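Local coordinates for phenazine biosynthesis protein PhzF family (Enterococcus faecalis, PDB 1S7J), which probably acts as an isomerase, belonging to the PhzF family with its diaminopimelate epimerase-like fold, although its substrate is not established, at residues Y5-A10 and L252-E257; D114-L119 and E241-I246; K151-V156 and S180-D185; L171-I176 and P193-N198. All blocks are in the same frame, centred on the assembly; numbering follows the deposited sequence.

Contact 1 (Y5-A10 and L252-E257)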
loop_
_atom_site.group_PDB
_atom_site.type_symbol
_atom_site.label_atom_id
_atom_site.label_comp_id
_atom_site.label_asym_id
_atom_site.label_seq_id
_atom_site.Cartn_x
_atom_site.Cartn_y
_atom_site.Cartn_z
ATOM N N TYR A 5 21.426 -1.852 1.067
ATOM C CA TYR A 5 19.989 -2.024 1.136
ATOM C C TYR A 5 19.436 -1.095 2.161
ATOM O O TYR A 5 20.181 -0.515 2.954
ATOM C CB TYR A 5 19.591 -3.486 1.436
ATOM C CG TYR A 5 19.948 -3.976 2.812
ATOM C CD1 TYR A 5 19.152 -3.665 3.917
ATOM C CD2 TYR A 5 21.092 -4.743 3.022
ATOM C CE1 TYR A 5 19.495 -4.098 5.190
ATOM C CE2 TYR A 5 21.438 -5.178 4.279
ATOM C CZ TYR A 5 20.639 -4.856 5.364
ATOM O OH TYR A 5 20.994 -5.291 6.616
ATOM N N TYR A 6 18.115 -0.888 2.126
ATOM C CA TYR A 6 17.439 -0.003 3.055
ATOM C C TYR A 6 16.142 -0.645 3.476
ATOM O O TYR A 6 15.562 -1.421 2.728
ATOM C CB TYR A 6 17.153 1.364 2.386
ATOM C CG TYR A 6 18.397 2.100 1.898
ATOM C CD1 TYR A 6 19.121 1.633 0.791
ATOM C CD2 TYR A 6 18.864 3.231 2.559
ATOM C CE1 TYR A 6 20.286 2.274 0.369
ATOM C CE2 TYR A 6 20.027 3.880 2.144
ATOM C CZ TYR A 6 20.732 3.398 1.054
ATOM O OH TYR A 6 21.885 4.029 0.673
ATOM N N ILE A 7 15.732 -0.395 4.706
ATOM C CA ILE A 7 14.487 -0.932 5.229
ATOM C C ILE A 7 13.724 0.280 5.638
ATOM O O ILE A 7 14.139 0.995 6.551
ATOM C CB ILE A 7 14.706 -1.809 6.483
ATOM C CG1 ILE A 7 15.713 -2.925 6.209
ATOM C CG2 ILE A 7 13.386 -2.384 6.937
ATOM C CD1 ILE A 7 15.285 -3.891 5.152
ATOM N N VAL A 8 12.633 0.571 4.954
ATOM C CA VAL A 8 11.847 1.732 5.286
ATOM C C VAL A 8 10.404 1.430 5.576
ATOM O O VAL A 8 9.823 0.488 5.019
ATOM C CB VAL A 8 11.989 2.847 4.192
ATOM C CG1 VAL A 8 12.792 2.343 3.011
ATOM C CG2 VAL A 8 10.638 3.379 3.752
ATOM N N ASP A 9 9.851 2.158 6.528
ATOM C CA ASP A 9 8.467 2.022 6.906
ATOM C C ASP A 9 7.709 3.102 6.118
ATOM O O ASP A 9 7.799 4.296 6.434
ATOM C CB ASP A 9 8.295 2.241 8.413
ATOM C CG ASP A 9 9.058 1.209 9.243
ATOM O OD1 ASP A 9 9.404 1.518 10.403
ATOM O OD2 ASP A 9 9.319 0.098 8.734
ATOM N N ALA A 10 7.059 2.686 5.038
ATOM C CA ALA A 10 6.304 3.598 4.186
ATOM C C ALA A 10 5.012 4.027 4.865
ATOM O O ALA A 10 4.325 3.218 5.473
ATOM C CB ALA A 10 6.021 2.946 2.857
ATOM N N LEU A 252 13.328 5.589 7.655
ATOM C CA LEU A 252 14.365 4.584 7.480
ATOM C C LEU A 252 14.499 3.813 8.795
ATOM O O LEU A 252 14.679 4.414 9.860
ATOM C CB LEU A 252 15.704 5.241 7.161
ATOM C CG LEU A 252 16.648 4.597 6.142
ATOM C CD1 LEU A 252 18.058 4.576 6.689
ATOM C CD2 LEU A 252 16.211 3.222 5.786
ATOM N N PHE A 253 14.339 2.508 8.730
ATOM C CA PHE A 253 14.485 1.677 9.906
ATOM C C PHE A 253 15.931 1.236 9.999
ATOM O O PHE A 253 16.536 1.302 11.055
ATOM C CB PHE A 253 13.574 0.428 9.831
ATOM C CG PHE A 253 13.872 -0.587 10.887
ATOM C CD1 PHE A 253 13.633 -0.300 12.240
ATOM C CD2 PHE A 253 14.463 -1.809 10.553
ATOM C CE1 PHE A 253 13.989 -1.214 13.248
ATOM C CE2 PHE A 253 14.824 -2.734 11.552
ATOM C CZ PHE A 253 14.587 -2.432 12.903
ATOM N N ALA A 254 16.470 0.765 8.873
ATOM C CA ALA A 254 17.837 0.287 8.806
ATOM C C ALA A 254 18.463 0.466 7.435
ATOM O O ALA A 254 17.771 0.557 6.427
ATOM C CB ALA A 254 17.893 -1.182 9.202
ATOM N N LYS A 255 19.783 0.481 7.419
ATOM C CA LYS A 255 20.588 0.636 6.212
ATOM C C LYS A 255 21.767 -0.305 6.391
ATOM O O LYS A 255 22.337 -0.368 7.486
ATOM C CB LYS A 255 21.113 2.088 6.127
ATOM C CG LYS A 255 22.109 2.332 5.017
ATOM C CD LYS A 255 22.976 3.559 5.316
ATOM C CE LYS A 255 24.383 3.387 4.751
ATOM N NZ LYS A 255 25.215 4.612 4.939
ATOM N N GLY A 256 22.156 -1.010 5.356
ATOM C CA GLY A 256 23.273 -1.918 5.499
ATOM C C GLY A 256 23.750 -2.425 4.197
ATOM O O GLY A 256 23.643 -1.740 3.184
ATOM N N GLU A 257 24.276 -3.653 4.183
ATOM C CA GLU A 257 24.782 -4.280 2.976
ATOM C C GLU A 257 24.562 -5.784 3.041
ATOM O O GLU A 257 24.784 -6.390 4.080
ATOM C CB GLU A 257 26.270 -4.016 2.835
ATOM C CG GLU A 257 26.660 -2.566 2.917
ATOM C CD GLU A 257 28.146 -2.366 2.890
ATOM O OE1 GLU A 257 28.859 -3.020 3.696
ATOM O OE2 GLU A 257 28.612 -1.561 2.061
#
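Tyr5 lays its ring against Gly256 within an antiparallel pairing of 5-10 with 252-257, whose short strand axes run nearly antiparallel (172° between their N-to-C directions), 4.5 Å apart at closest approach. With CG held between the backbone N and the carbonyl carbon (chi1 68°), the ring folds over the backbone, and Gly256 CA stands 4.1 Å from its centroid, a CH-pi contact over the face. Gly256 has no side chain there to push the ring aside. The same two residues exchange a pair of backbone hydrogen bonds.

The tight part lies further along. Ile7 N donates to Ala254 O at 2.8 Å, while Ile7 O takes two donors: Phe253 N at 2.7 Å, nearly in line with the carbonyl, and Ala254 N at 3.3 Å, in the carbonyl plane on a lone pair. On the face bearing Tyr6 and Val8, Leu252 CD2 reaches the edge of the Tyr6 ring and lies 4.0 Å from Tyr6 CB; helix 72-85 packs there through Val81 and Tyr85.

The exposed margins are looser. Phe253 CD2 merely rests beside Ile7 CG2 at 3.8 Å, the two side chains pointing the same way. On the Tyr6 face, Lys255 runs alongside Tyr6, its CG touching Tyr6 CE2 at 3.9 Å before the chain leads away, and Glu257 is solvent-exposed.

Two residues, Phe253 and Ala254, thus face the single Ile7, and the register moves by one before Val8 pairs with Leu252: a classic beta bulge, set in strands that pack on helix 72-85, consistent with a lobe of the diaminopimelate epimerase-like fold.

Contact 2 (D114-L119 and E241-I246)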
loop_
_atom_site.group_PDB
_atom_site.type_symbol
_atom_site.label_atom_id
_atom_site.label_comp_id
_atom_site.label_asym_id
_atom_site.label_seq_id
_atom_site.Cartn_x
_atom_site.Cartn_y
_atom_site.Cartn_z
ATOM N N ASP A 114 -0.002 7.619 -7.618
ATOM C CA ASP A 114 -1.270 7.792 -8.322
ATOM C C ASP A 114 -1.919 6.450 -8.609
ATOM O O ASP A 114 -1.252 5.495 -9.016
ATOM C CB ASP A 114 -1.041 8.542 -9.643
ATOM C CG ASP A 114 -0.013 7.852 -10.527
ATOM O OD1 ASP A 114 -0.407 6.993 -11.346
ATOM O OD2 ASP A 114 1.194 8.149 -10.383
ATOM N N PHE A 115 -3.226 6.379 -8.409
ATOM C CA PHE A 115 -3.964 5.143 -8.662
ATOM C C PHE A 115 -5.243 5.424 -9.436
ATOM O O PHE A 115 -5.787 6.528 -9.376
ATOM C CB PHE A 115 -4.309 4.440 -7.341
ATOM C CG PHE A 115 -3.133 3.832 -6.655
ATOM C CD1 PHE A 115 -2.673 2.565 -7.020
ATOM C CD2 PHE A 115 -2.476 4.517 -5.629
ATOM C CE1 PHE A 115 -1.580 1.992 -6.381
ATOM C CE2 PHE A 115 -1.390 3.957 -4.987
ATOM C CZ PHE A 115 -0.935 2.687 -5.359
ATOM N N PRO A 116 -5.734 4.427 -10.207
ATOM C CA PRO A 116 -6.965 4.594 -10.993
ATOM C C PRO A 116 -8.182 4.946 -10.134
ATOM O O PRO A 116 -8.309 4.476 -9.016
ATOM C CB PRO A 116 -7.126 3.224 -11.668
ATOM C CG PRO A 116 -6.301 2.280 -10.785
ATOM C CD PRO A 116 -5.112 3.119 -10.471
ATOM N N TYR A 117 -9.047 5.818 -10.667
ATOM C CA TYR A 117 -10.272 6.227 -9.956
ATOM C C TYR A 117 -11.317 5.151 -10.201
ATOM O O TYR A 117 -11.943 5.109 -11.267
ATOM C CB TYR A 117 -10.778 7.581 -10.500
ATOM C CG TYR A 117 -11.957 8.191 -9.738
ATOM C CD1 TYR A 117 -13.242 7.625 -9.812
ATOM C CD2 TYR A 117 -11.786 9.337 -8.960
ATOM C CE1 TYR A 117 -14.320 8.193 -9.122
ATOM C CE2 TYR A 117 -12.858 9.908 -8.270
ATOM C CZ TYR A 117 -14.118 9.332 -8.351
ATOM O OH TYR A 117 -15.155 9.878 -7.638
ATOM N N ILE A 118 -11.502 4.278 -9.224
ATOM C CA ILE A 118 -12.465 3.203 -9.342
ATOM C C ILE A 118 -13.477 3.221 -8.203
ATOM O O ILE A 118 -13.191 2.780 -7.094
ATOM C CB ILE A 118 -11.766 1.809 -9.366
ATOM C CG1 ILE A 118 -10.640 1.798 -10.404
ATOM C CG2 ILE A 118 -12.787 0.713 -9.683
ATOM C CD1 ILE A 118 -9.888 0.486 -10.482
ATOM N N LEU A 119 -14.644 3.778 -8.468
ATOM C CA LEU A 119 -15.704 3.825 -7.474
ATOM C C LEU A 119 -16.272 2.388 -7.399
ATOM O O LEU A 119 -16.674 1.824 -8.424
ATOM C CB LEU A 119 -16.800 4.788 -7.930
ATOM C CG LEU A 119 -17.928 5.134 -6.970
ATOM C CD1 LEU A 119 -17.384 6.016 -5.862
ATOM C CD2 LEU A 119 -19.049 5.857 -7.726
ATOM N N GLU A 241 -9.768 13.898 -12.048
ATOM C CA GLU A 241 -10.742 13.343 -12.950
ATOM C C GLU A 241 -10.131 12.028 -13.378
ATOM O O GLU A 241 -8.995 12.095 -13.950
ATOM C CB GLU A 241 -10.762 14.278 -14.114
ATOM C CG GLU A 241 -11.854 15.303 -14.067
ATOM C CD GLU A 241 -11.739 16.218 -12.851
ATOM O OE1 GLU A 241 -10.899 17.138 -12.884
ATOM O OE2 GLU A 241 -12.488 16.018 -11.872
ATOM N N ASN A 242 -10.727 10.835 -13.171
ATOM C CA ASN A 242 -10.235 9.527 -13.578
ATOM C C ASN A 242 -8.871 9.086 -12.947
ATOM O O ASN A 242 -8.175 8.216 -13.502
ATOM C CB ASN A 242 -10.137 9.453 -15.100
ATOM C CG ASN A 242 -10.679 8.139 -15.634
ATOM O OD1 ASN A 242 -11.834 7.786 -15.363
ATOM N ND2 ASN A 242 -9.853 7.410 -16.392
ATOM N N ARG A 243 -8.555 9.614 -11.768
ATOM C CA ARG A 243 -7.310 9.238 -11.083
ATOM C C ARG A 243 -7.312 9.764 -9.642
ATOM O O ARG A 243 -7.897 10.809 -9.361
ATOM C CB ARG A 243 -6.096 9.816 -11.853
ATOM C CG ARG A 243 -4.793 9.025 -11.690
ATOM C CD ARG A 243 -4.876 7.652 -12.361
ATOM N NE ARG A 243 -3.667 6.858 -12.126
ATOM C CZ ARG A 243 -3.386 5.707 -12.744
ATOM N NH1 ARG A 243 -2.258 5.059 -12.458
ATOM N NH2 ARG A 243 -4.220 5.203 -13.644
ATOM N N VAL A 244 -6.731 8.988 -8.717
ATOM C CA VAL A 244 -6.636 9.423 -7.309
ATOM C C VAL A 244 -5.175 9.451 -6.878
ATOM O O VAL A 244 -4.355 8.640 -7.346
ATOM C CB VAL A 244 -7.460 8.534 -6.343
ATOM C CG1 VAL A 244 -8.935 8.682 -6.629
ATOM C CG2 VAL A 244 -7.033 7.093 -6.446
ATOM N N ILE A 245 -4.847 10.402 -6.007
ATOM C CA ILE A 245 -3.480 10.583 -5.517
ATOM C C ILE A 245 -3.347 10.401 -4.007
ATOM O O ILE A 245 -4.121 10.970 -3.234
ATOM C CB ILE A 245 -2.972 12.005 -5.833
ATOM C CG1 ILE A 245 -3.194 12.340 -7.308
ATOM C CG2 ILE A 245 -1.498 12.139 -5.453
ATOM C CD1 ILE A 245 -2.480 11.420 -8.269
ATOM N N ILE A 246 -2.374 9.588 -3.596
ATOM C CA ILE A 246 -2.111 9.383 -2.168
ATOM C C ILE A 246 -0.688 9.813 -1.848
ATOM O O ILE A 246 0.259 9.467 -2.576
ATOM C CB ILE A 246 -2.302 7.899 -1.718
ATOM C CG1 ILE A 246 -1.375 6.972 -2.496
ATOM C CG2 ILE A 246 -3.736 7.488 -1.868
ATOM C CD1 ILE A 246 -1.495 5.535 -2.101
#
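The guanidinium of Arg243 lies with one face over the peptide joining Phe115 to Pro116: Pro116 N is 3.6 Å from the plane and over its centre, Phe115 C nearer the rim. Asp114 sits at the edge of the same group. The Phe115 ring is met at its edge by Ile246 CD1, which touches CE2 at 3.3 Å, and the Tyr117 ring has Arg243 O near its plane, with Val244 CG1 reaching CD2 obliquely at 3.7 Å.

Arg243 gets there by a bend at chi2 (68°), which turns the chain back over the neighbouring strand. Its NH1 then donates to Asp114 OD1 at 2.9 Å in a salt bridge; the approach is nearly along the C-O bond but 21° out of the guanidinium plane, and NE adds a weak second bond to the same oxygen. Asp114 CB also touches Ile245 CD1.

Next to the charged pair along the strands, Phe115 and Val244 form an antiparallel hydrogen-bonded pair: Phe115 N to Val244 O and Val244 N to Phe115 O are both 2.7 Å and close to straight.

The ion pair lies on the Asp114 and Ile245 side, where the guanidinium is face-on over the Phe115-Pro116 peptide, while Val244 and Ile246 pack on Ile211 of helix 207-218. The NH1 bond, with the weak one from NE, would probably favour the ionised aspartate.

Contact 3 (K151-V156 and S180-D185)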
loop_
_atom_site.group_PDB
_atom_site.type_symbol
_atom_site.label_atom_id
_atom_site.label_comp_id
_atom_site.label_asym_id
_atom_site.label_seq_id
_atom_site.Cartn_x
_atom_site.Cartn_y
_atom_site.Cartn_z
ATOM N N LYS A 151 -19.647 1.242 11.305
ATOM C CA LYS A 151 -20.188 2.280 12.182
ATOM C C LYS A 151 -19.321 3.544 12.371
ATOM O O LYS A 151 -19.773 4.649 12.090
ATOM C CB LYS A 151 -20.538 1.679 13.555
ATOM C CG LYS A 151 -21.207 2.663 14.513
ATOM C CD LYS A 151 -21.443 2.044 15.884
ATOM C CE LYS A 151 -22.037 3.077 16.847
ATOM N NZ LYS A 151 -22.324 2.508 18.201
ATOM N N ASP A 152 -18.111 3.366 12.894
ATOM C CA ASP A 152 -17.198 4.502 13.134
ATOM C C ASP A 152 -15.736 4.075 13.158
ATOM O O ASP A 152 -15.415 2.922 12.863
ATOM C CB ASP A 152 -17.563 5.222 14.450
ATOM C CG ASP A 152 -17.738 4.253 15.648
ATOM O OD1 ASP A 152 -17.329 3.074 15.570
ATOM O OD2 ASP A 152 -18.295 4.699 16.671
ATOM N N GLU A 153 -14.841 5.010 13.496
ATOM C CA GLU A 153 -13.413 4.687 13.545
ATOM C C GLU A 153 -13.114 3.710 14.669
ATOM O O GLU A 153 -12.281 2.812 14.521
ATOM C CB GLU A 153 -12.564 5.945 13.723
ATOM C CG GLU A 153 -11.064 5.639 13.767
ATOM C CD GLU A 153 -10.187 6.862 14.010
ATOM O OE1 GLU A 153 -9.050 6.672 14.487
ATOM O OE2 GLU A 153 -10.618 8.001 13.710
ATOM N N GLU A 154 -13.768 3.912 15.806
ATOM C CA GLU A 154 -13.585 3.059 16.955
ATOM C C GLU A 154 -13.893 1.595 16.606
ATOM O O GLU A 154 -13.205 0.685 17.063
ATOM C CB GLU A 154 -14.478 3.508 18.104
ATOM C CG GLU A 154 -14.089 2.856 19.453
ATOM C CD GLU A 154 -15.176 2.990 20.496
ATOM O OE1 GLU A 154 -16.360 3.156 20.103
ATOM O OE2 GLU A 154 -14.861 2.915 21.707
ATOM N N THR A 155 -14.929 1.385 15.812
ATOM C CA THR A 155 -15.317 0.030 15.423
ATOM C C THR A 155 -14.354 -0.591 14.406
ATOM O O THR A 155 -14.097 -1.797 14.445
ATOM C CB THR A 155 -16.763 -0.007 14.845
ATOM O OG1 THR A 155 -17.694 0.449 15.849
ATOM C CG2 THR A 155 -17.133 -1.428 14.417
ATOM N N VAL A 156 -13.857 0.223 13.484
ATOM C CA VAL A 156 -12.933 -0.252 12.460
ATOM C C VAL A 156 -11.643 -0.701 13.117
ATOM O O VAL A 156 -11.114 -1.783 12.821
ATOM C CB VAL A 156 -12.628 0.878 11.423
ATOM C CG1 VAL A 156 -11.591 0.424 10.430
ATOM C CG2 VAL A 156 -13.889 1.261 10.692
ATOM N N SER A 180 -16.174 6.942 8.988
ATOM C CA SER A 180 -15.801 8.340 9.206
ATOM C C SER A 180 -14.735 8.438 10.288
ATOM O O SER A 180 -14.892 7.875 11.391
ATOM C CB SER A 180 -17.024 9.179 9.630
ATOM O OG SER A 180 -17.949 9.342 8.569
ATOM N N GLY A 181 -13.646 9.124 9.980
ATOM C CA GLY A 181 -12.580 9.288 10.945
ATOM C C GLY A 181 -12.983 10.241 12.050
ATOM O O GLY A 181 -13.846 11.101 11.853
ATOM N N ASP A 182 -12.384 10.072 13.230
ATOM C CA ASP A 182 -12.683 10.935 14.372
ATOM C C ASP A 182 -11.937 12.268 14.260
ATOM O O ASP A 182 -12.481 13.318 14.604
ATOM C CB ASP A 182 -12.304 10.244 15.691
ATOM C CG ASP A 182 -13.029 8.915 15.893
ATOM O OD1 ASP A 182 -12.484 8.057 16.618
ATOM O OD2 ASP A 182 -14.139 8.726 15.337
ATOM N N SER A 183 -10.697 12.206 13.778
ATOM C CA SER A 183 -9.858 13.404 13.617
ATOM C C SER A 183 -9.364 13.542 12.165
ATOM O O SER A 183 -8.629 14.481 11.831
ATOM C CB SER A 183 -8.642 13.334 14.555
ATOM O OG SER A 183 -9.036 13.210 15.918
ATOM N N VAL A 184 -9.759 12.598 11.319
ATOM C CA VAL A 184 -9.363 12.592 9.920
ATOM C C VAL A 184 -10.645 12.395 9.088
ATOM O O VAL A 184 -11.702 12.112 9.656
ATOM C CB VAL A 184 -8.333 11.451 9.676
ATOM C CG1 VAL A 184 -9.005 10.199 9.141
ATOM C CG2 VAL A 184 -7.214 11.922 8.807
ATOM N N ASP A 185 -10.561 12.558 7.777
ATOM C CA ASP A 185 -11.758 12.398 6.946
ATOM C C ASP A 185 -12.317 10.973 6.920
ATOM O O ASP A 185 -13.528 10.777 7.036
ATOM C CB ASP A 185 -11.527 12.937 5.524
ATOM C CG ASP A 185 -11.564 14.468 5.464
ATOM O OD1 ASP A 185 -12.174 15.096 6.361
ATOM O OD2 ASP A 185 -10.995 15.040 4.518
#
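Glu153 reaches across Asp182, crossing it obliquely, its extended chain carrying OE2 to the backbone of the loop that closes a beta hairpin. That loop joins the antiparallel strands 175-180 and 186-192, and Glu153 is the first residue of helix 153-158, so the contact ties a helix N-terminus to a hairpin turn.

The bond itself is well formed. Asp182 N donates to Glu153 OE2 at 2.8 Å with an angle of 173° at the hydrogen, and the oxygen is met nearly along its C-O direction. With CG opposite the backbone N and the next torsion also extended, the glutamate spans the gap at full length. Its CB meanwhile lies 3.6 Å from both Asp182 OD1 and OD2.

The two carboxylates come close as a result: their planes are 19° apart, and Glu153 OE2 is 3.5 Å from Asp182 OD1, two acceptors with no bond between them. Such proximity could raise the proton affinity of one group, though the amide donor and the helix N-terminus would offset part of it. The site is on the surface, away from the predicted active site.

Asp152, immediately before the helix, supplies the N-cap. Its OD1 accepts Thr155 N at 2.9 Å, arriving 36° above the carboxylate plane, and at 2.7 Å the Thr155 OG1 hydroxyl, nearly along the C-O bond.

Contact 4 (L171-I176 and P193-N198)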
loop_
_atom_site.group_PDB
_atom_site.type_symbol
_atom_site.label_atom_id
_atom_site.label_comp_id
_atom_site.label_asym_id
_atom_site.label_seq_id
_atom_site.Cartn_x
_atom_site.Cartn_y
_atom_site.Cartn_z
ATOM N N LEU A 171 -16.453 -13.344 -3.418
ATOM C CA LEU A 171 -16.111 -12.110 -4.126
ATOM C C LEU A 171 -14.789 -11.446 -3.701
ATOM O O LEU A 171 -14.330 -11.596 -2.564
ATOM C CB LEU A 171 -17.251 -11.097 -3.991
ATOM C CG LEU A 171 -18.631 -11.569 -4.440
ATOM C CD1 LEU A 171 -19.639 -10.451 -4.270
ATOM C CD2 LEU A 171 -18.567 -12.021 -5.884
ATOM N N GLY A 172 -14.208 -10.690 -4.644
ATOM C CA GLY A 172 -12.967 -9.957 -4.398
ATOM C C GLY A 172 -11.676 -10.722 -4.132
ATOM O O GLY A 172 -11.640 -11.954 -4.119
ATOM N N VAL A 173 -10.597 -9.954 -3.993
ATOM C CA VAL A 173 -9.278 -10.508 -3.701
ATOM C C VAL A 173 -9.040 -10.282 -2.220
ATOM O O VAL A 173 -8.475 -11.135 -1.520
ATOM C CB VAL A 173 -8.168 -9.775 -4.505
ATOM C CG1 VAL A 173 -6.786 -10.347 -4.154
ATOM C CG2 VAL A 173 -8.435 -9.895 -5.999
ATOM N N GLY A 174 -9.463 -9.123 -1.742
ATOM C CA GLY A 174 -9.306 -8.787 -0.352
ATOM C C GLY A 174 -10.581 -8.221 0.214
ATOM O O GLY A 174 -11.656 -8.383 -0.370
ATOM N N VAL A 175 -10.473 -7.557 1.349
ATOM C CA VAL A 175 -11.613 -6.956 2.015
ATOM C C VAL A 175 -11.198 -5.623 2.615
ATOM O O VAL A 175 -10.167 -5.524 3.293
ATOM C CB VAL A 175 -12.155 -7.876 3.144
ATOM C CG1 VAL A 175 -13.226 -7.154 3.953
ATOM C CG2 VAL A 175 -12.709 -9.167 2.551
ATOM N N ILE A 176 -11.981 -4.599 2.345
ATOM C CA ILE A 176 -11.717 -3.272 2.848
ATOM C C ILE A 176 -12.827 -2.897 3.785
ATOM O O ILE A 176 -13.978 -3.269 3.563
ATOM C CB ILE A 176 -11.677 -2.226 1.701
ATOM C CG1 ILE A 176 -10.612 -2.602 0.665
ATOM C CG2 ILE A 176 -11.400 -0.836 2.270
ATOM C CD1 ILE A 176 -10.570 -1.681 -0.535
ATOM N N PRO A 193 -6.498 -12.333 3.262
ATOM C CA PRO A 193 -6.217 -13.728 3.632
ATOM C C PRO A 193 -6.116 -14.658 2.430
ATOM O O PRO A 193 -5.443 -15.692 2.493
ATOM C CB PRO A 193 -7.394 -14.078 4.532
ATOM C CG PRO A 193 -8.494 -13.248 3.975
ATOM C CD PRO A 193 -7.821 -11.923 3.746
ATOM N N LYS A 194 -6.805 -14.308 1.344
ATOM C CA LYS A 194 -6.760 -15.115 0.129
ATOM C C LYS A 194 -5.339 -15.123 -0.435
ATOM O O LYS A 194 -4.950 -16.040 -1.172
ATOM C CB LYS A 194 -7.714 -14.558 -0.925
ATOM C CG LYS A 194 -9.175 -14.616 -0.547
ATOM C CD LYS A 194 -10.053 -14.345 -1.762
ATOM C CE LYS A 194 -11.530 -14.436 -1.418
ATOM N NZ LYS A 194 -12.395 -14.292 -2.629
ATOM N N LEU A 195 -4.583 -14.083 -0.099
ATOM C CA LEU A 195 -3.210 -13.919 -0.562
ATOM C C LEU A 195 -2.150 -14.146 0.530
ATOM O O LEU A 195 -1.024 -13.658 0.411
ATOM C CB LEU A 195 -3.033 -12.512 -1.155
ATOM C CG LEU A 195 -3.303 -12.241 -2.645
ATOM C CD1 LEU A 195 -4.522 -12.982 -3.146
ATOM C CD2 LEU A 195 -3.458 -10.738 -2.854
ATOM N N ARG A 196 -2.510 -14.923 1.562
ATOM C CA ARG A 196 -1.599 -15.222 2.691
ATOM C C ARG A 196 -1.445 -14.036 3.656
ATOM O O ARG A 196 -1.195 -14.232 4.845
ATOM C CB ARG A 196 -0.203 -15.653 2.171
ATOM C CG ARG A 196 0.881 -15.741 3.252
ATOM C CD ARG A 196 2.283 -15.503 2.746
ATOM N NE ARG A 196 2.436 -14.272 2.021
ATOM C CZ ARG A 196 3.662 -13.830 1.759
ATOM N NH1 ARG A 196 3.747 -12.973 0.714
ATOM N NH2 ARG A 196 4.691 -13.964 2.554
ATOM N N ILE A 197 -1.580 -12.825 3.137
ATOM C CA ILE A 197 -1.438 -11.619 3.943
ATOM C C ILE A 197 -2.734 -11.266 4.683
ATOM O O ILE A 197 -3.581 -10.566 4.152
ATOM C CB ILE A 197 -1.016 -10.394 3.045
ATOM C CG1 ILE A 197 0.077 -10.831 2.047
ATOM C CG2 ILE A 197 -0.500 -9.241 3.926
ATOM C CD1 ILE A 197 0.360 -9.823 0.934
ATOM N N ASN A 198 -2.855 -11.728 5.920
ATOM C CA ASN A 198 -4.054 -11.457 6.733
ATOM C C ASN A 198 -4.491 -9.976 6.744
ATOM O O ASN A 198 -5.674 -9.676 6.577
ATOM C CB ASN A 198 -3.843 -11.945 8.169
ATOM C CG ASN A 198 -4.353 -13.361 8.389
ATOM O OD1 ASN A 198 -4.729 -14.066 7.439
ATOM N ND2 ASN A 198 -4.395 -13.782 9.651
#
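Lys194, in the short 3-10 turn that leads out of strand 186-192, anchors that turn to the loop 171-174 running into strand 175-180. Its chain is extended beyond CG and lies alongside the loop, CB approaching Val173 O at 3.6 Å while CD lies near both Val173 O and Gly172 O. The strongest partner of NZ is Leu169 O, just beyond helix 163-168. NZ also donates to Gly172 O at 2.9 Å, tilted 34° from the carbonyl plane, and makes a weak bond of 3.3 Å to Leu171 O. Three backbone oxygens thus accept from one ammonium group, a set of partners that would suit its positive charge.

Beside this polar part is a small apolar one. Val173 places CG1 opposite its backbone N (chi1 178°), and that methyl meets both branches of Leu195, CD1 and CD2 each at 3.6 Å. The turn is closed by Arg196 N bonding Pro193 O at 3.2 Å.

The contact thus joins the two chain ends at the open end of the beta hairpin 175-180/186-192, where the 3-10 turn brings Leu195 to about 8 Å, side chain to side chain, from Glu46, the predicted active-site residue.

Contacts 1 and 2 are partly buried strand pairings that share strand 243-259, matched with 2-10 in one and 110-116 in the other; their centres lie about 29 Å apart, on opposite sides of the chain's centre. Each has a face packed on a helix, 72-85 or 207-218 respectively. Contacts 3 and 4 are surface contacts between loops and turns flanking strands 175-180 and 186-192, at opposite ends of that hairpin, and their segments alternate along the chain. The chemistry follows: paired backbone bonds with apolar side chains in contacts 1 and 2, and an added salt bridge in contact 2, but single charged side chains bonding to backbone, anionic in contact 3 and cationic in contact 4.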